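Local atomic coordinates of tRNA (adenine(58)-N(1))-methyltransferase catalytic subunit TRM61 C-terminal domain-containing protein (Thermoplasma acidophilum, PDB entry 1YB2), a protein that probably transfers methyl groups from S-adenosyl-L-methionine to adenine in RNA, possibly as a tRNA (adenine(58)-N(1))-methyltransferase. Residues Met112-Val117 with Ala182-Ile187; Ser169-Phe174 with Trp191-Lys196; Val206-Leu211 with Ile262-Lys267. One frame throughout, in Å; residues are numbered along the deposited sequence.

Interaction 1 (Met112-Val117 with Ala182-Ile187)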
loop_
_atom_site.group_PDB
_atom_site.type_symbol
_atom_site.label_atom_id
_atom_site.label_comp_id
_atom_site.label_asym_id
_atom_site.label_seq_id
_atom_site.Cartn_x
_atom_site.Cartn_y
_atom_site.Cartn_z
HETATM N N MSE A 112 -11.090 8.988 -6.663
HETATM C CA MSE A 112 -10.846 9.902 -5.546
HETATM C C MSE A 112 -10.157 11.191 -5.988
HETATM O O MSE A 112 -9.370 11.202 -6.931
HETATM C CB MSE A 112 -9.992 9.221 -4.468
HETATM C CG MSE A 112 -10.609 7.985 -3.818
HETATM SE SE MSE A 112 -9.306 7.164 -2.589
HETATM C CE MSE A 112 -9.560 8.400 -1.163
ATOM N N ASP A 113 -10.472 12.279 -5.290
ATOM C CA ASP A 113 -9.720 13.526 -5.403
ATOM C C ASP A 113 -8.796 13.657 -4.190
ATOM O O ASP A 113 -9.244 13.873 -3.062
ATOM C CB ASP A 113 -10.649 14.725 -5.523
ATOM C CG ASP A 113 -11.506 14.673 -6.783
ATOM O OD1 ASP A 113 -10.991 14.317 -7.873
ATOM O OD2 ASP A 113 -12.704 14.990 -6.687
ATOM N N ILE A 114 -7.503 13.534 -4.451
ATOM C CA ILE A 114 -6.489 13.454 -3.410
ATOM C C ILE A 114 -5.659 14.723 -3.365
ATOM O O ILE A 114 -5.278 15.282 -4.411
ATOM C CB ILE A 114 -5.593 12.197 -3.630
ATOM C CG1 ILE A 114 -6.487 10.938 -3.566
ATOM C CG2 ILE A 114 -4.412 12.154 -2.615
ATOM C CD1 ILE A 114 -5.748 9.636 -3.795
ATOM N N LEU A 115 -5.398 15.183 -2.149
ATOM C CA LEU A 115 -4.531 16.325 -1.910
ATOM C C LEU A 115 -3.226 15.811 -1.305
ATOM O O LEU A 115 -3.243 15.094 -0.303
ATOM C CB LEU A 115 -5.203 17.323 -0.943
ATOM C CG LEU A 115 -4.351 18.548 -0.574
ATOM C CD1 LEU A 115 -4.102 19.390 -1.821
ATOM C CD2 LEU A 115 -5.039 19.386 0.500
ATOM N N GLU A 116 -2.102 16.159 -1.928
ATOM C CA GLU A 116 -0.797 15.817 -1.401
ATOM C C GLU A 116 -0.037 17.103 -1.061
ATOM O O GLU A 116 0.264 17.916 -1.944
ATOM C CB GLU A 116 -0.041 14.958 -2.428
ATOM C CG GLU A 116 1.339 14.536 -2.024
ATOM C CD GLU A 116 2.029 13.671 -3.089
ATOM O OE1 GLU A 116 1.609 13.694 -4.270
ATOM O OE2 GLU A 116 3.014 12.978 -2.742
ATOM N N VAL A 117 0.270 17.271 0.223
ATOM C CA VAL A 117 0.965 18.437 0.745
ATOM C C VAL A 117 2.413 18.029 1.039
ATOM O O VAL A 117 2.679 17.250 1.967
ATOM C CB VAL A 117 0.252 18.993 2.003
ATOM C CG1 VAL A 117 0.898 20.268 2.479
ATOM C CG2 VAL A 117 -1.244 19.228 1.709
ATOM N N ALA A 182 -9.065 12.482 0.416
ATOM C CA ALA A 182 -7.919 12.019 1.208
ATOM C C ALA A 182 -6.862 13.099 1.159
ATOM O O ALA A 182 -6.735 13.818 0.159
ATOM C CB ALA A 182 -7.335 10.709 0.647
ATOM N N VAL A 183 -6.120 13.213 2.250
ATOM C CA VAL A 183 -4.983 14.116 2.330
ATOM C C VAL A 183 -3.779 13.313 2.763
ATOM O O VAL A 183 -3.845 12.496 3.698
ATOM C CB VAL A 183 -5.181 15.278 3.315
ATOM C CG1 VAL A 183 -3.901 16.118 3.417
ATOM C CG2 VAL A 183 -6.380 16.151 2.886
ATOM N N ILE A 184 -2.682 13.524 2.043
ATOM C CA ILE A 184 -1.417 12.909 2.383
ATOM C C ILE A 184 -0.413 14.035 2.577
ATOM O O ILE A 184 -0.157 14.821 1.647
ATOM C CB ILE A 184 -0.986 11.894 1.294
ATOM C CG1 ILE A 184 -1.933 10.681 1.342
ATOM C CG2 ILE A 184 0.473 11.465 1.537
ATOM C CD1 ILE A 184 -2.246 10.064 0.017
ATOM N N ALA A 185 0.132 14.129 3.794
ATOM C CA ALA A 185 0.985 15.253 4.187
ATOM C C ALA A 185 2.385 14.838 4.637
ATOM O O ALA A 185 2.549 14.016 5.546
ATOM C CB ALA A 185 0.302 16.072 5.272
ATOM N N ASP A 186 3.390 15.440 4.002
ATOM C CA ASP A 186 4.783 15.211 4.333
ATOM C C ASP A 186 5.433 16.585 4.357
ATOM O O ASP A 186 6.116 16.985 3.418
ATOM C CB ASP A 186 5.417 14.286 3.286
ATOM C CG ASP A 186 6.867 13.910 3.607
ATOM O OD1 ASP A 186 7.354 14.121 4.749
ATOM O OD2 ASP A 186 7.524 13.400 2.680
ATOM N N ILE A 187 5.141 17.321 5.419
ATOM C CA ILE A 187 5.700 18.647 5.663
ATOM C C ILE A 187 6.313 18.704 7.059
ATOM O O ILE A 187 5.960 17.880 7.909
ATOM C CB ILE A 187 4.641 19.778 5.511
ATOM C CG1 ILE A 187 3.368 19.462 6.312
ATOM C CG2 ILE A 187 4.375 20.064 4.024
ATOM C CD1 ILE A 187 2.398 20.634 6.385
#

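Interaction 2 (Ser169-Phe174 with Trp191-Lys196)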
loop_
_atom_site.group_PDB
_atom_site.type_symbol
_atom_site.label_atom_id
_atom_site.label_comp_id
_atom_site.label_asym_id
_atom_site.label_seq_id
_atom_site.Cartn_x
_atom_site.Cartn_y
_atom_site.Cartn_z
ATOM N N SER A 169 3.250 26.682 -3.532
ATOM C CA SER A 169 2.927 27.573 -2.435
ATOM C C SER A 169 3.063 26.814 -1.131
ATOM O O SER A 169 3.134 25.575 -1.126
ATOM C CB SER A 169 1.492 28.109 -2.570
ATOM O OG SER A 169 0.542 27.070 -2.414
ATOM N N ASP A 170 3.121 27.562 -0.032
ATOM C CA ASP A 170 2.986 26.991 1.297
ATOM C C ASP A 170 1.518 26.665 1.485
ATOM O O ASP A 170 0.642 27.415 1.021
ATOM C CB ASP A 170 3.431 27.996 2.368
ATOM C CG ASP A 170 3.548 27.365 3.752
ATOM O OD1 ASP A 170 4.705 27.105 4.173
ATOM O OD2 ASP A 170 2.496 27.119 4.409
ATOM N N ILE A 171 1.256 25.557 2.177
ATOM C CA ILE A 171 -0.110 25.133 2.479
ATOM C C ILE A 171 -0.933 26.230 3.177
ATOM O O ILE A 171 -2.141 26.342 2.947
ATOM C CB ILE A 171 -0.151 23.757 3.247
ATOM C CG1 ILE A 171 -1.586 23.247 3.408
ATOM C CG2 ILE A 171 0.542 23.842 4.599
ATOM C CD1 ILE A 171 -2.261 22.882 2.089
ATOM N N ALA A 172 -0.277 27.050 3.995
ATOM C CA ALA A 172 -0.955 28.169 4.675
ATOM C C ALA A 172 -1.636 29.120 3.685
ATOM O O ALA A 172 -2.758 29.585 3.921
ATOM C CB ALA A 172 0.034 28.940 5.552
ATOM N N ASP A 173 -0.949 29.387 2.575
ATOM C CA ASP A 173 -1.424 30.311 1.547
ATOM C C ASP A 173 -2.303 29.635 0.505
ATOM O O ASP A 173 -2.986 30.314 -0.258
ATOM C CB ASP A 173 -0.237 30.982 0.861
ATOM C CG ASP A 173 0.700 31.641 1.851
ATOM O OD1 ASP A 173 0.200 32.329 2.773
ATOM O OD2 ASP A 173 1.930 31.469 1.706
ATOM N N PHE A 174 -2.287 28.303 0.481
ATOM C CA PHE A 174 -2.992 27.554 -0.546
ATOM C C PHE A 174 -4.490 27.747 -0.433
ATOM O O PHE A 174 -5.065 27.585 0.629
ATOM C CB PHE A 174 -2.637 26.053 -0.480
ATOM C CG PHE A 174 -3.399 25.205 -1.459
ATOM C CD1 PHE A 174 -3.254 25.399 -2.834
ATOM C CD2 PHE A 174 -4.264 24.210 -1.008
ATOM C CE1 PHE A 174 -3.963 24.617 -3.738
ATOM C CE2 PHE A 174 -4.973 23.421 -1.901
ATOM C CZ PHE A 174 -4.821 23.620 -3.268
ATOM N N TRP A 191 1.359 20.486 12.529
ATOM C CA TRP A 191 0.590 21.065 13.649
ATOM C C TRP A 191 0.174 22.520 13.396
ATOM O O TRP A 191 -0.811 22.992 13.951
ATOM C CB TRP A 191 1.325 20.913 15.001
ATOM C CG TRP A 191 2.760 21.375 14.943
ATOM C CD1 TRP A 191 3.222 22.635 15.183
ATOM C CD2 TRP A 191 3.904 20.593 14.560
ATOM N NE1 TRP A 191 4.595 22.686 14.994
ATOM C CE2 TRP A 191 5.034 21.448 14.609
ATOM C CE3 TRP A 191 4.085 19.251 14.198
ATOM C CZ2 TRP A 191 6.322 21.004 14.310
ATOM C CZ3 TRP A 191 5.366 18.813 13.895
ATOM C CH2 TRP A 191 6.471 19.690 13.952
ATOM N N ASN A 192 0.901 23.226 12.540
ATOM C CA ASN A 192 0.587 24.628 12.257
ATOM C C ASN A 192 -0.434 24.794 11.148
ATOM O O ASN A 192 -0.846 25.926 10.847
ATOM C CB ASN A 192 1.859 25.406 11.904
ATOM C CG ASN A 192 2.723 25.696 13.116
ATOM O OD1 ASN A 192 2.221 25.983 14.205
ATOM N ND2 ASN A 192 4.029 25.615 12.934
ATOM N N HIS A 193 -0.846 23.673 10.544
ATOM C CA HIS A 193 -1.729 23.703 9.368
ATOM C C HIS A 193 -2.915 22.750 9.436
ATOM O O HIS A 193 -3.600 22.533 8.441
ATOM C CB HIS A 193 -0.901 23.443 8.105
ATOM C CG HIS A 193 0.310 24.318 8.016
ATOM N ND1 HIS A 193 0.225 25.686 7.855
ATOM C CD2 HIS A 193 1.628 24.029 8.103
ATOM C CE1 HIS A 193 1.441 26.199 7.836
ATOM N NE2 HIS A 193 2.309 25.216 7.983
ATOM N N VAL A 194 -3.174 22.206 10.623
ATOM C CA VAL A 194 -4.259 21.257 10.780
ATOM C C VAL A 194 -5.638 21.875 10.531
ATOM O O VAL A 194 -6.453 21.255 9.875
ATOM C CB VAL A 194 -4.172 20.434 12.107
ATOM C CG1 VAL A 194 -3.144 19.327 11.952
ATOM C CG2 VAL A 194 -3.822 21.324 13.305
ATOM N N GLN A 195 -5.884 23.101 10.990
ATOM C CA GLN A 195 -7.196 23.704 10.753
ATOM C C GLN A 195 -7.421 23.989 9.260
ATOM O O GLN A 195 -8.486 23.683 8.721
ATOM C CB GLN A 195 -7.410 24.947 11.613
ATOM C CG GLN A 195 -8.852 25.055 12.089
ATOM C CD GLN A 195 -8.988 25.345 13.575
ATOM O OE1 GLN A 195 -9.741 26.244 13.974
ATOM N NE2 GLN A 195 -8.263 24.591 14.405
ATOM N N LYS A 196 -6.399 24.543 8.608
ATOM C CA LYS A 196 -6.388 24.698 7.161
ATOM C C LYS A 196 -6.655 23.388 6.391
ATOM O O LYS A 196 -7.542 23.338 5.525
ATOM C CB LYS A 196 -5.062 25.311 6.708
ATOM C CG LYS A 196 -4.917 25.447 5.188
ATOM C CD LYS A 196 -6.003 26.342 4.627
ATOM C CE LYS A 196 -5.516 27.062 3.387
ATOM N NZ LYS A 196 -6.648 27.696 2.649
#

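Interaction 3 (Val206-Leu211 with Ile262-Lys267)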
loop_
_atom_site.group_PDB
_atom_site.type_symbol
_atom_site.label_atom_id
_atom_site.label_comp_id
_atom_site.label_asym_id
_atom_site.label_seq_id
_atom_site.Cartn_x
_atom_site.Cartn_y
_atom_site.Cartn_z
ATOM N N VAL A 206 -9.945 10.672 5.458
ATOM C CA VAL A 206 -8.752 10.416 6.275
ATOM C C VAL A 206 -7.554 11.230 5.805
ATOM O O VAL A 206 -7.310 11.357 4.596
ATOM C CB VAL A 206 -8.400 8.906 6.254
ATOM C CG1 VAL A 206 -7.050 8.638 6.939
ATOM C CG2 VAL A 206 -9.509 8.106 6.953
ATOM N N ALA A 207 -6.793 11.743 6.761
ATOM C CA ALA A 207 -5.534 12.423 6.495
ATOM C C ALA A 207 -4.412 11.570 7.041
ATOM O O ALA A 207 -4.516 11.009 8.150
ATOM C CB ALA A 207 -5.504 13.809 7.156
ATOM N N THR A 208 -3.347 11.464 6.264
ATOM C CA THR A 208 -2.172 10.690 6.667
ATOM C C THR A 208 -1.010 11.663 6.789
ATOM O O THR A 208 -0.729 12.393 5.830
ATOM C CB THR A 208 -1.827 9.594 5.620
ATOM O OG1 THR A 208 -2.931 8.685 5.504
ATOM C CG2 THR A 208 -0.614 8.808 6.047
ATOM N N PHE A 209 -0.345 11.671 7.949
ATOM C CA PHE A 209 0.772 12.581 8.200
ATOM C C PHE A 209 2.043 11.775 8.386
ATOM O O PHE A 209 2.049 10.865 9.208
ATOM C CB PHE A 209 0.553 13.393 9.490
ATOM C CG PHE A 209 -0.646 14.287 9.459
ATOM C CD1 PHE A 209 -1.896 13.815 9.860
ATOM C CD2 PHE A 209 -0.521 15.608 9.045
ATOM C CE1 PHE A 209 -3.018 14.653 9.839
ATOM C CE2 PHE A 209 -1.637 16.454 9.017
ATOM C CZ PHE A 209 -2.891 15.960 9.402
ATOM N N TYR A 210 3.102 12.118 7.650
ATOM C CA TYR A 210 4.409 11.453 7.775
ATOM C C TYR A 210 5.348 12.385 8.516
ATOM O O TYR A 210 5.499 13.535 8.106
ATOM C CB TYR A 210 5.004 11.142 6.393
ATOM C CG TYR A 210 4.395 9.949 5.732
ATOM C CD1 TYR A 210 3.205 10.060 4.995
ATOM C CD2 TYR A 210 4.997 8.686 5.830
ATOM C CE1 TYR A 210 2.623 8.942 4.365
ATOM C CE2 TYR A 210 4.410 7.551 5.197
ATOM C CZ TYR A 210 3.229 7.700 4.476
ATOM O OH TYR A 210 2.643 6.610 3.867
ATOM N N LEU A 211 5.925 11.908 9.629
ATOM C CA LEU A 211 6.870 12.674 10.443
ATOM C C LEU A 211 8.161 11.853 10.635
ATOM O O LEU A 211 8.115 10.623 10.624
ATOM C CB LEU A 211 6.269 13.047 11.810
ATOM C CG LEU A 211 5.266 14.204 11.958
ATOM C CD1 LEU A 211 5.825 15.501 11.389
ATOM C CD2 LEU A 211 3.886 13.871 11.344
ATOM N N ILE A 262 3.880 7.550 11.294
ATOM C CA ILE A 262 2.731 7.789 10.430
ATOM C C ILE A 262 1.476 7.936 11.278
ATOM O O ILE A 262 1.105 7.016 12.012
ATOM C CB ILE A 262 2.550 6.660 9.405
ATOM C CG1 ILE A 262 3.866 6.438 8.618
ATOM C CG2 ILE A 262 1.365 6.973 8.469
ATOM C CD1 ILE A 262 3.912 5.077 7.878
ATOM N N THR A 263 0.845 9.104 11.185
ATOM C CA THR A 263 -0.379 9.414 11.938
ATOM C C THR A 263 -1.581 9.426 10.985
ATOM O O THR A 263 -1.539 10.051 9.920
ATOM C CB THR A 263 -0.256 10.788 12.644
ATOM O OG1 THR A 263 0.752 10.711 13.650
ATOM C CG2 THR A 263 -1.598 11.247 13.285
ATOM N N PHE A 264 -2.637 8.710 11.358
ATOM C CA PHE A 264 -3.909 8.746 10.632
ATOM C C PHE A 264 -4.972 9.459 11.461
ATOM O O PHE A 264 -5.091 9.215 12.661
ATOM C CB PHE A 264 -4.407 7.326 10.336
ATOM C CG PHE A 264 -3.460 6.509 9.516
ATOM C CD1 PHE A 264 -2.591 5.600 10.128
ATOM C CD2 PHE A 264 -3.416 6.660 8.125
ATOM C CE1 PHE A 264 -1.693 4.830 9.366
ATOM C CE2 PHE A 264 -2.521 5.892 7.345
ATOM C CZ PHE A 264 -1.667 4.978 7.966
ATOM N N ALA A 265 -5.762 10.303 10.808
ATOM C CA ALA A 265 -6.833 11.050 11.468
ATOM C C ALA A 265 -8.047 11.119 10.543
ATOM O O ALA A 265 -7.899 11.158 9.307
ATOM C CB ALA A 265 -6.344 12.459 11.833
ATOM N N ILE A 266 -9.238 11.108 11.129
ATOM C CA ILE A 266 -10.486 11.271 10.359
ATOM C C ILE A 266 -11.126 12.652 10.578
ATOM O O ILE A 266 -11.229 13.113 11.709
ATOM C CB ILE A 266 -11.493 10.100 10.663
ATOM C CG1 ILE A 266 -12.745 10.153 9.777
ATOM C CG2 ILE A 266 -11.826 9.998 12.188
ATOM C CD1 ILE A 266 -13.548 8.845 9.806
ATOM N N LYS A 267 -11.537 13.311 9.485
ATOM C CA LYS A 267 -12.282 14.577 9.549
ATOM C C LYS A 267 -13.698 14.380 10.109
ATOM O O LYS A 267 -14.493 13.579 9.586
ATOM C CB LYS A 267 -12.367 15.222 8.147
ATOM C CG LYS A 267 -13.222 16.513 8.071
ATOM C CD LYS A 267 -12.517 17.701 8.730
ATOM C CE LYS A 267 -13.461 18.921 8.852
ATOM N NZ LYS A 267 -13.860 19.437 7.492
#

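Interaction 1 (Met112-Val117 with Ala182-Ile187)
Leu-115 to Val-117 pair in parallel with Val-183 to Ala-185, joining two neighbouring strands in the buried middle of the methyltransferase sheet. The axes of 113-117 and 182-185 approach to 4.7 Å and diverge by only 14°. Four backbone hydrogen bonds form the ladder. Leu-115 N donates to Ala-182 O and Leu-115 O accepts from Ile-184 N; Val-117 N donates to Ile-184 O, and Val-117 O accepts from Asp-186 N at 2.8 Å. The alternate residues Ile-114 and Glu-116 bond instead to strand 137-141, as a strand with two parallel neighbours must.

On the face beneath helix 123-132, Ile-114 CG2 meets Ile-184 CD1 at 4.0 Å. The two branched chains cross at a slant, and their bulk fills the layer between sheet and helix. The selenomethionine Met-112 bends at its third torsion (chi3 78°), which lays its CE against Ala-182 CB at 3.7 Å; the small alanine admits this close approach. The buried Glu-116 is fully extended past Ile-184 O and delivers its OE1 to a hydrogen bond with Ser-125 OG.

Aliphatic side chains line the other face. Leu-115 CB lies 4.2 Å from Val-183 CG2, and farther along Val-117 CG1 reaches Ile-187 CG2, at 3.8 Å, in the loop just beyond the strand.

Two adjacent parallel strands ending at a cofactor site are typical of the Rossmann-like fold of class I methyltransferases: the first leads into the glycine-rich loop of motif I, the second into Asp-186, predicted to bind S-adenosyl-L-methionine.

Interaction 2 (Ser169-Phe174 with Trp191-Lys196)
Ile-171 lays its CG2 methyl over one face of the His-193 imidazole, and this CH-pi contact is the centre of the meeting between the 169-174 loop and the start of helix 194-199. The methyl carbon is 3.6 Å from the ring centroid and 18° off the ring normal. Ile-171 CG2 lies between the backbone N and the carbonyl carbon, while CG1 runs anti to the N (chi1 -173°); one branch therefore serves the imidazole and the other turns to Lys-196. On the opposite face of the ring stands CB of Asn-192, so the imidazole is sandwiched between aliphatic carbons, a setting that suits a flat, only moderately polar group.

Two smaller groups approach the CE1 corner obliquely. Ala-172 CB is 3.8 Å from His-193 CE1, and Asp-170 OD2 is 3.7 Å from the same carbon, its carboxylate plane turned 59° from the ring. That oxygen is already engaged: through its anti lone pair it accepts from Ala-172 N at 2.8 Å, closing an Asx turn that fixes the carboxylate at the start of the bend.

Lys-196 supplies the other half of the contact with its hydrocarbon chain. Bent at chi2 (61°), it passes Ile-171 O, with its CG 3.7 Å from that oxygen, and heads toward Phe-174.

His-193 occupies the N-cap position of helix 194-199. The arrangement thus packs the start of that helix against the loop following strand 164-167, where class I methyltransferases commonly carry an acidic cofactor residue, consistent with Asp-170 being a predicted S-adenosyl-L-methionine ligand.

Interaction 3 (Val206-Leu211 with Ile262-Lys267)
Val-206 to Tyr-210 run antiparallel to Ile-262 to Ile-266, the strand axes 4.7 Å apart at closest approach and 157° apart in direction. Ala-207 with Ala-265 and Phe-209 with Thr-263 are the hydrogen-bonded pairs, each linked by two reciprocal N-H to O bonds; Val-206/Ile-266, Thr-208/Phe-264 and Tyr-210/Ile-262 are non-hydrogen-bonded pairs.

The side chains of these last pairs share one face of the sheet. Thr-208 fits between two larger neighbours and points the same way as both. Its CG2, anti to the backbone N, meets Ile-262 CG2 at 3.6 Å, while OG1 (chi1 -61°) swings to the other side and lies obliquely by the Phe-264 ring, 3.3 Å from CD2. A compact, beta-branched residue with one methyl and one hydroxyl suits this place. Val-206 CG1 approaches the edge of the same phenyl ring. Ile-262 runs alongside Tyr-210: its CG1 is 3.6 Å from Tyr-210 CE2, and its CG2 lies over a face of the tyrosine ring.

The opposite face carries Ala-207, Phe-209, Thr-263 and Ala-265; Thr-263 packs on helix 214-223 and Phe-209 on Pro-190. Phe-209 turns an edge to the Ala-265 methyl, with CE1 4.5 Å from CB, and its own CB lies 4.2 Å from Thr-263 CB. Small partners accommodate the large ring, and the hydroxyl of the buried Thr-263 is hydrogen-bonded to Thr-234.

Strand 258-267, inserted antiparallel between strands 205-211 and 229-242, is the reversed strand that distinguishes the class I methyltransferase sheet, of order 3-2-1-4-5-7-6, from a classical Rossmann fold.

Interactions 1 and 3 are buried pairings in one sheet, whereas interaction 2 lies farther from the centre of the chain and is partly exposed. Strand 180-185 pairs with 113-117 in interaction 1 and with 205-211 of interaction 3, so both lie in one continuous sheet, interaction 1 a parallel pairing and interaction 3 an antiparallel one. Interaction 2 packs on the sheet face that carries Val-117 and Phe-209: Ile-171 CB meets Val-117 CG1 (3.7 Å), and Val-194 touches Phe-209. Main-chain hydrogen bonds dominate the strand contacts; the loop contact depends on side-chain packing around an imidazole. Asp-170 and Asp-186, both predicted cofactor ligands, belong to interactions 2 and 1.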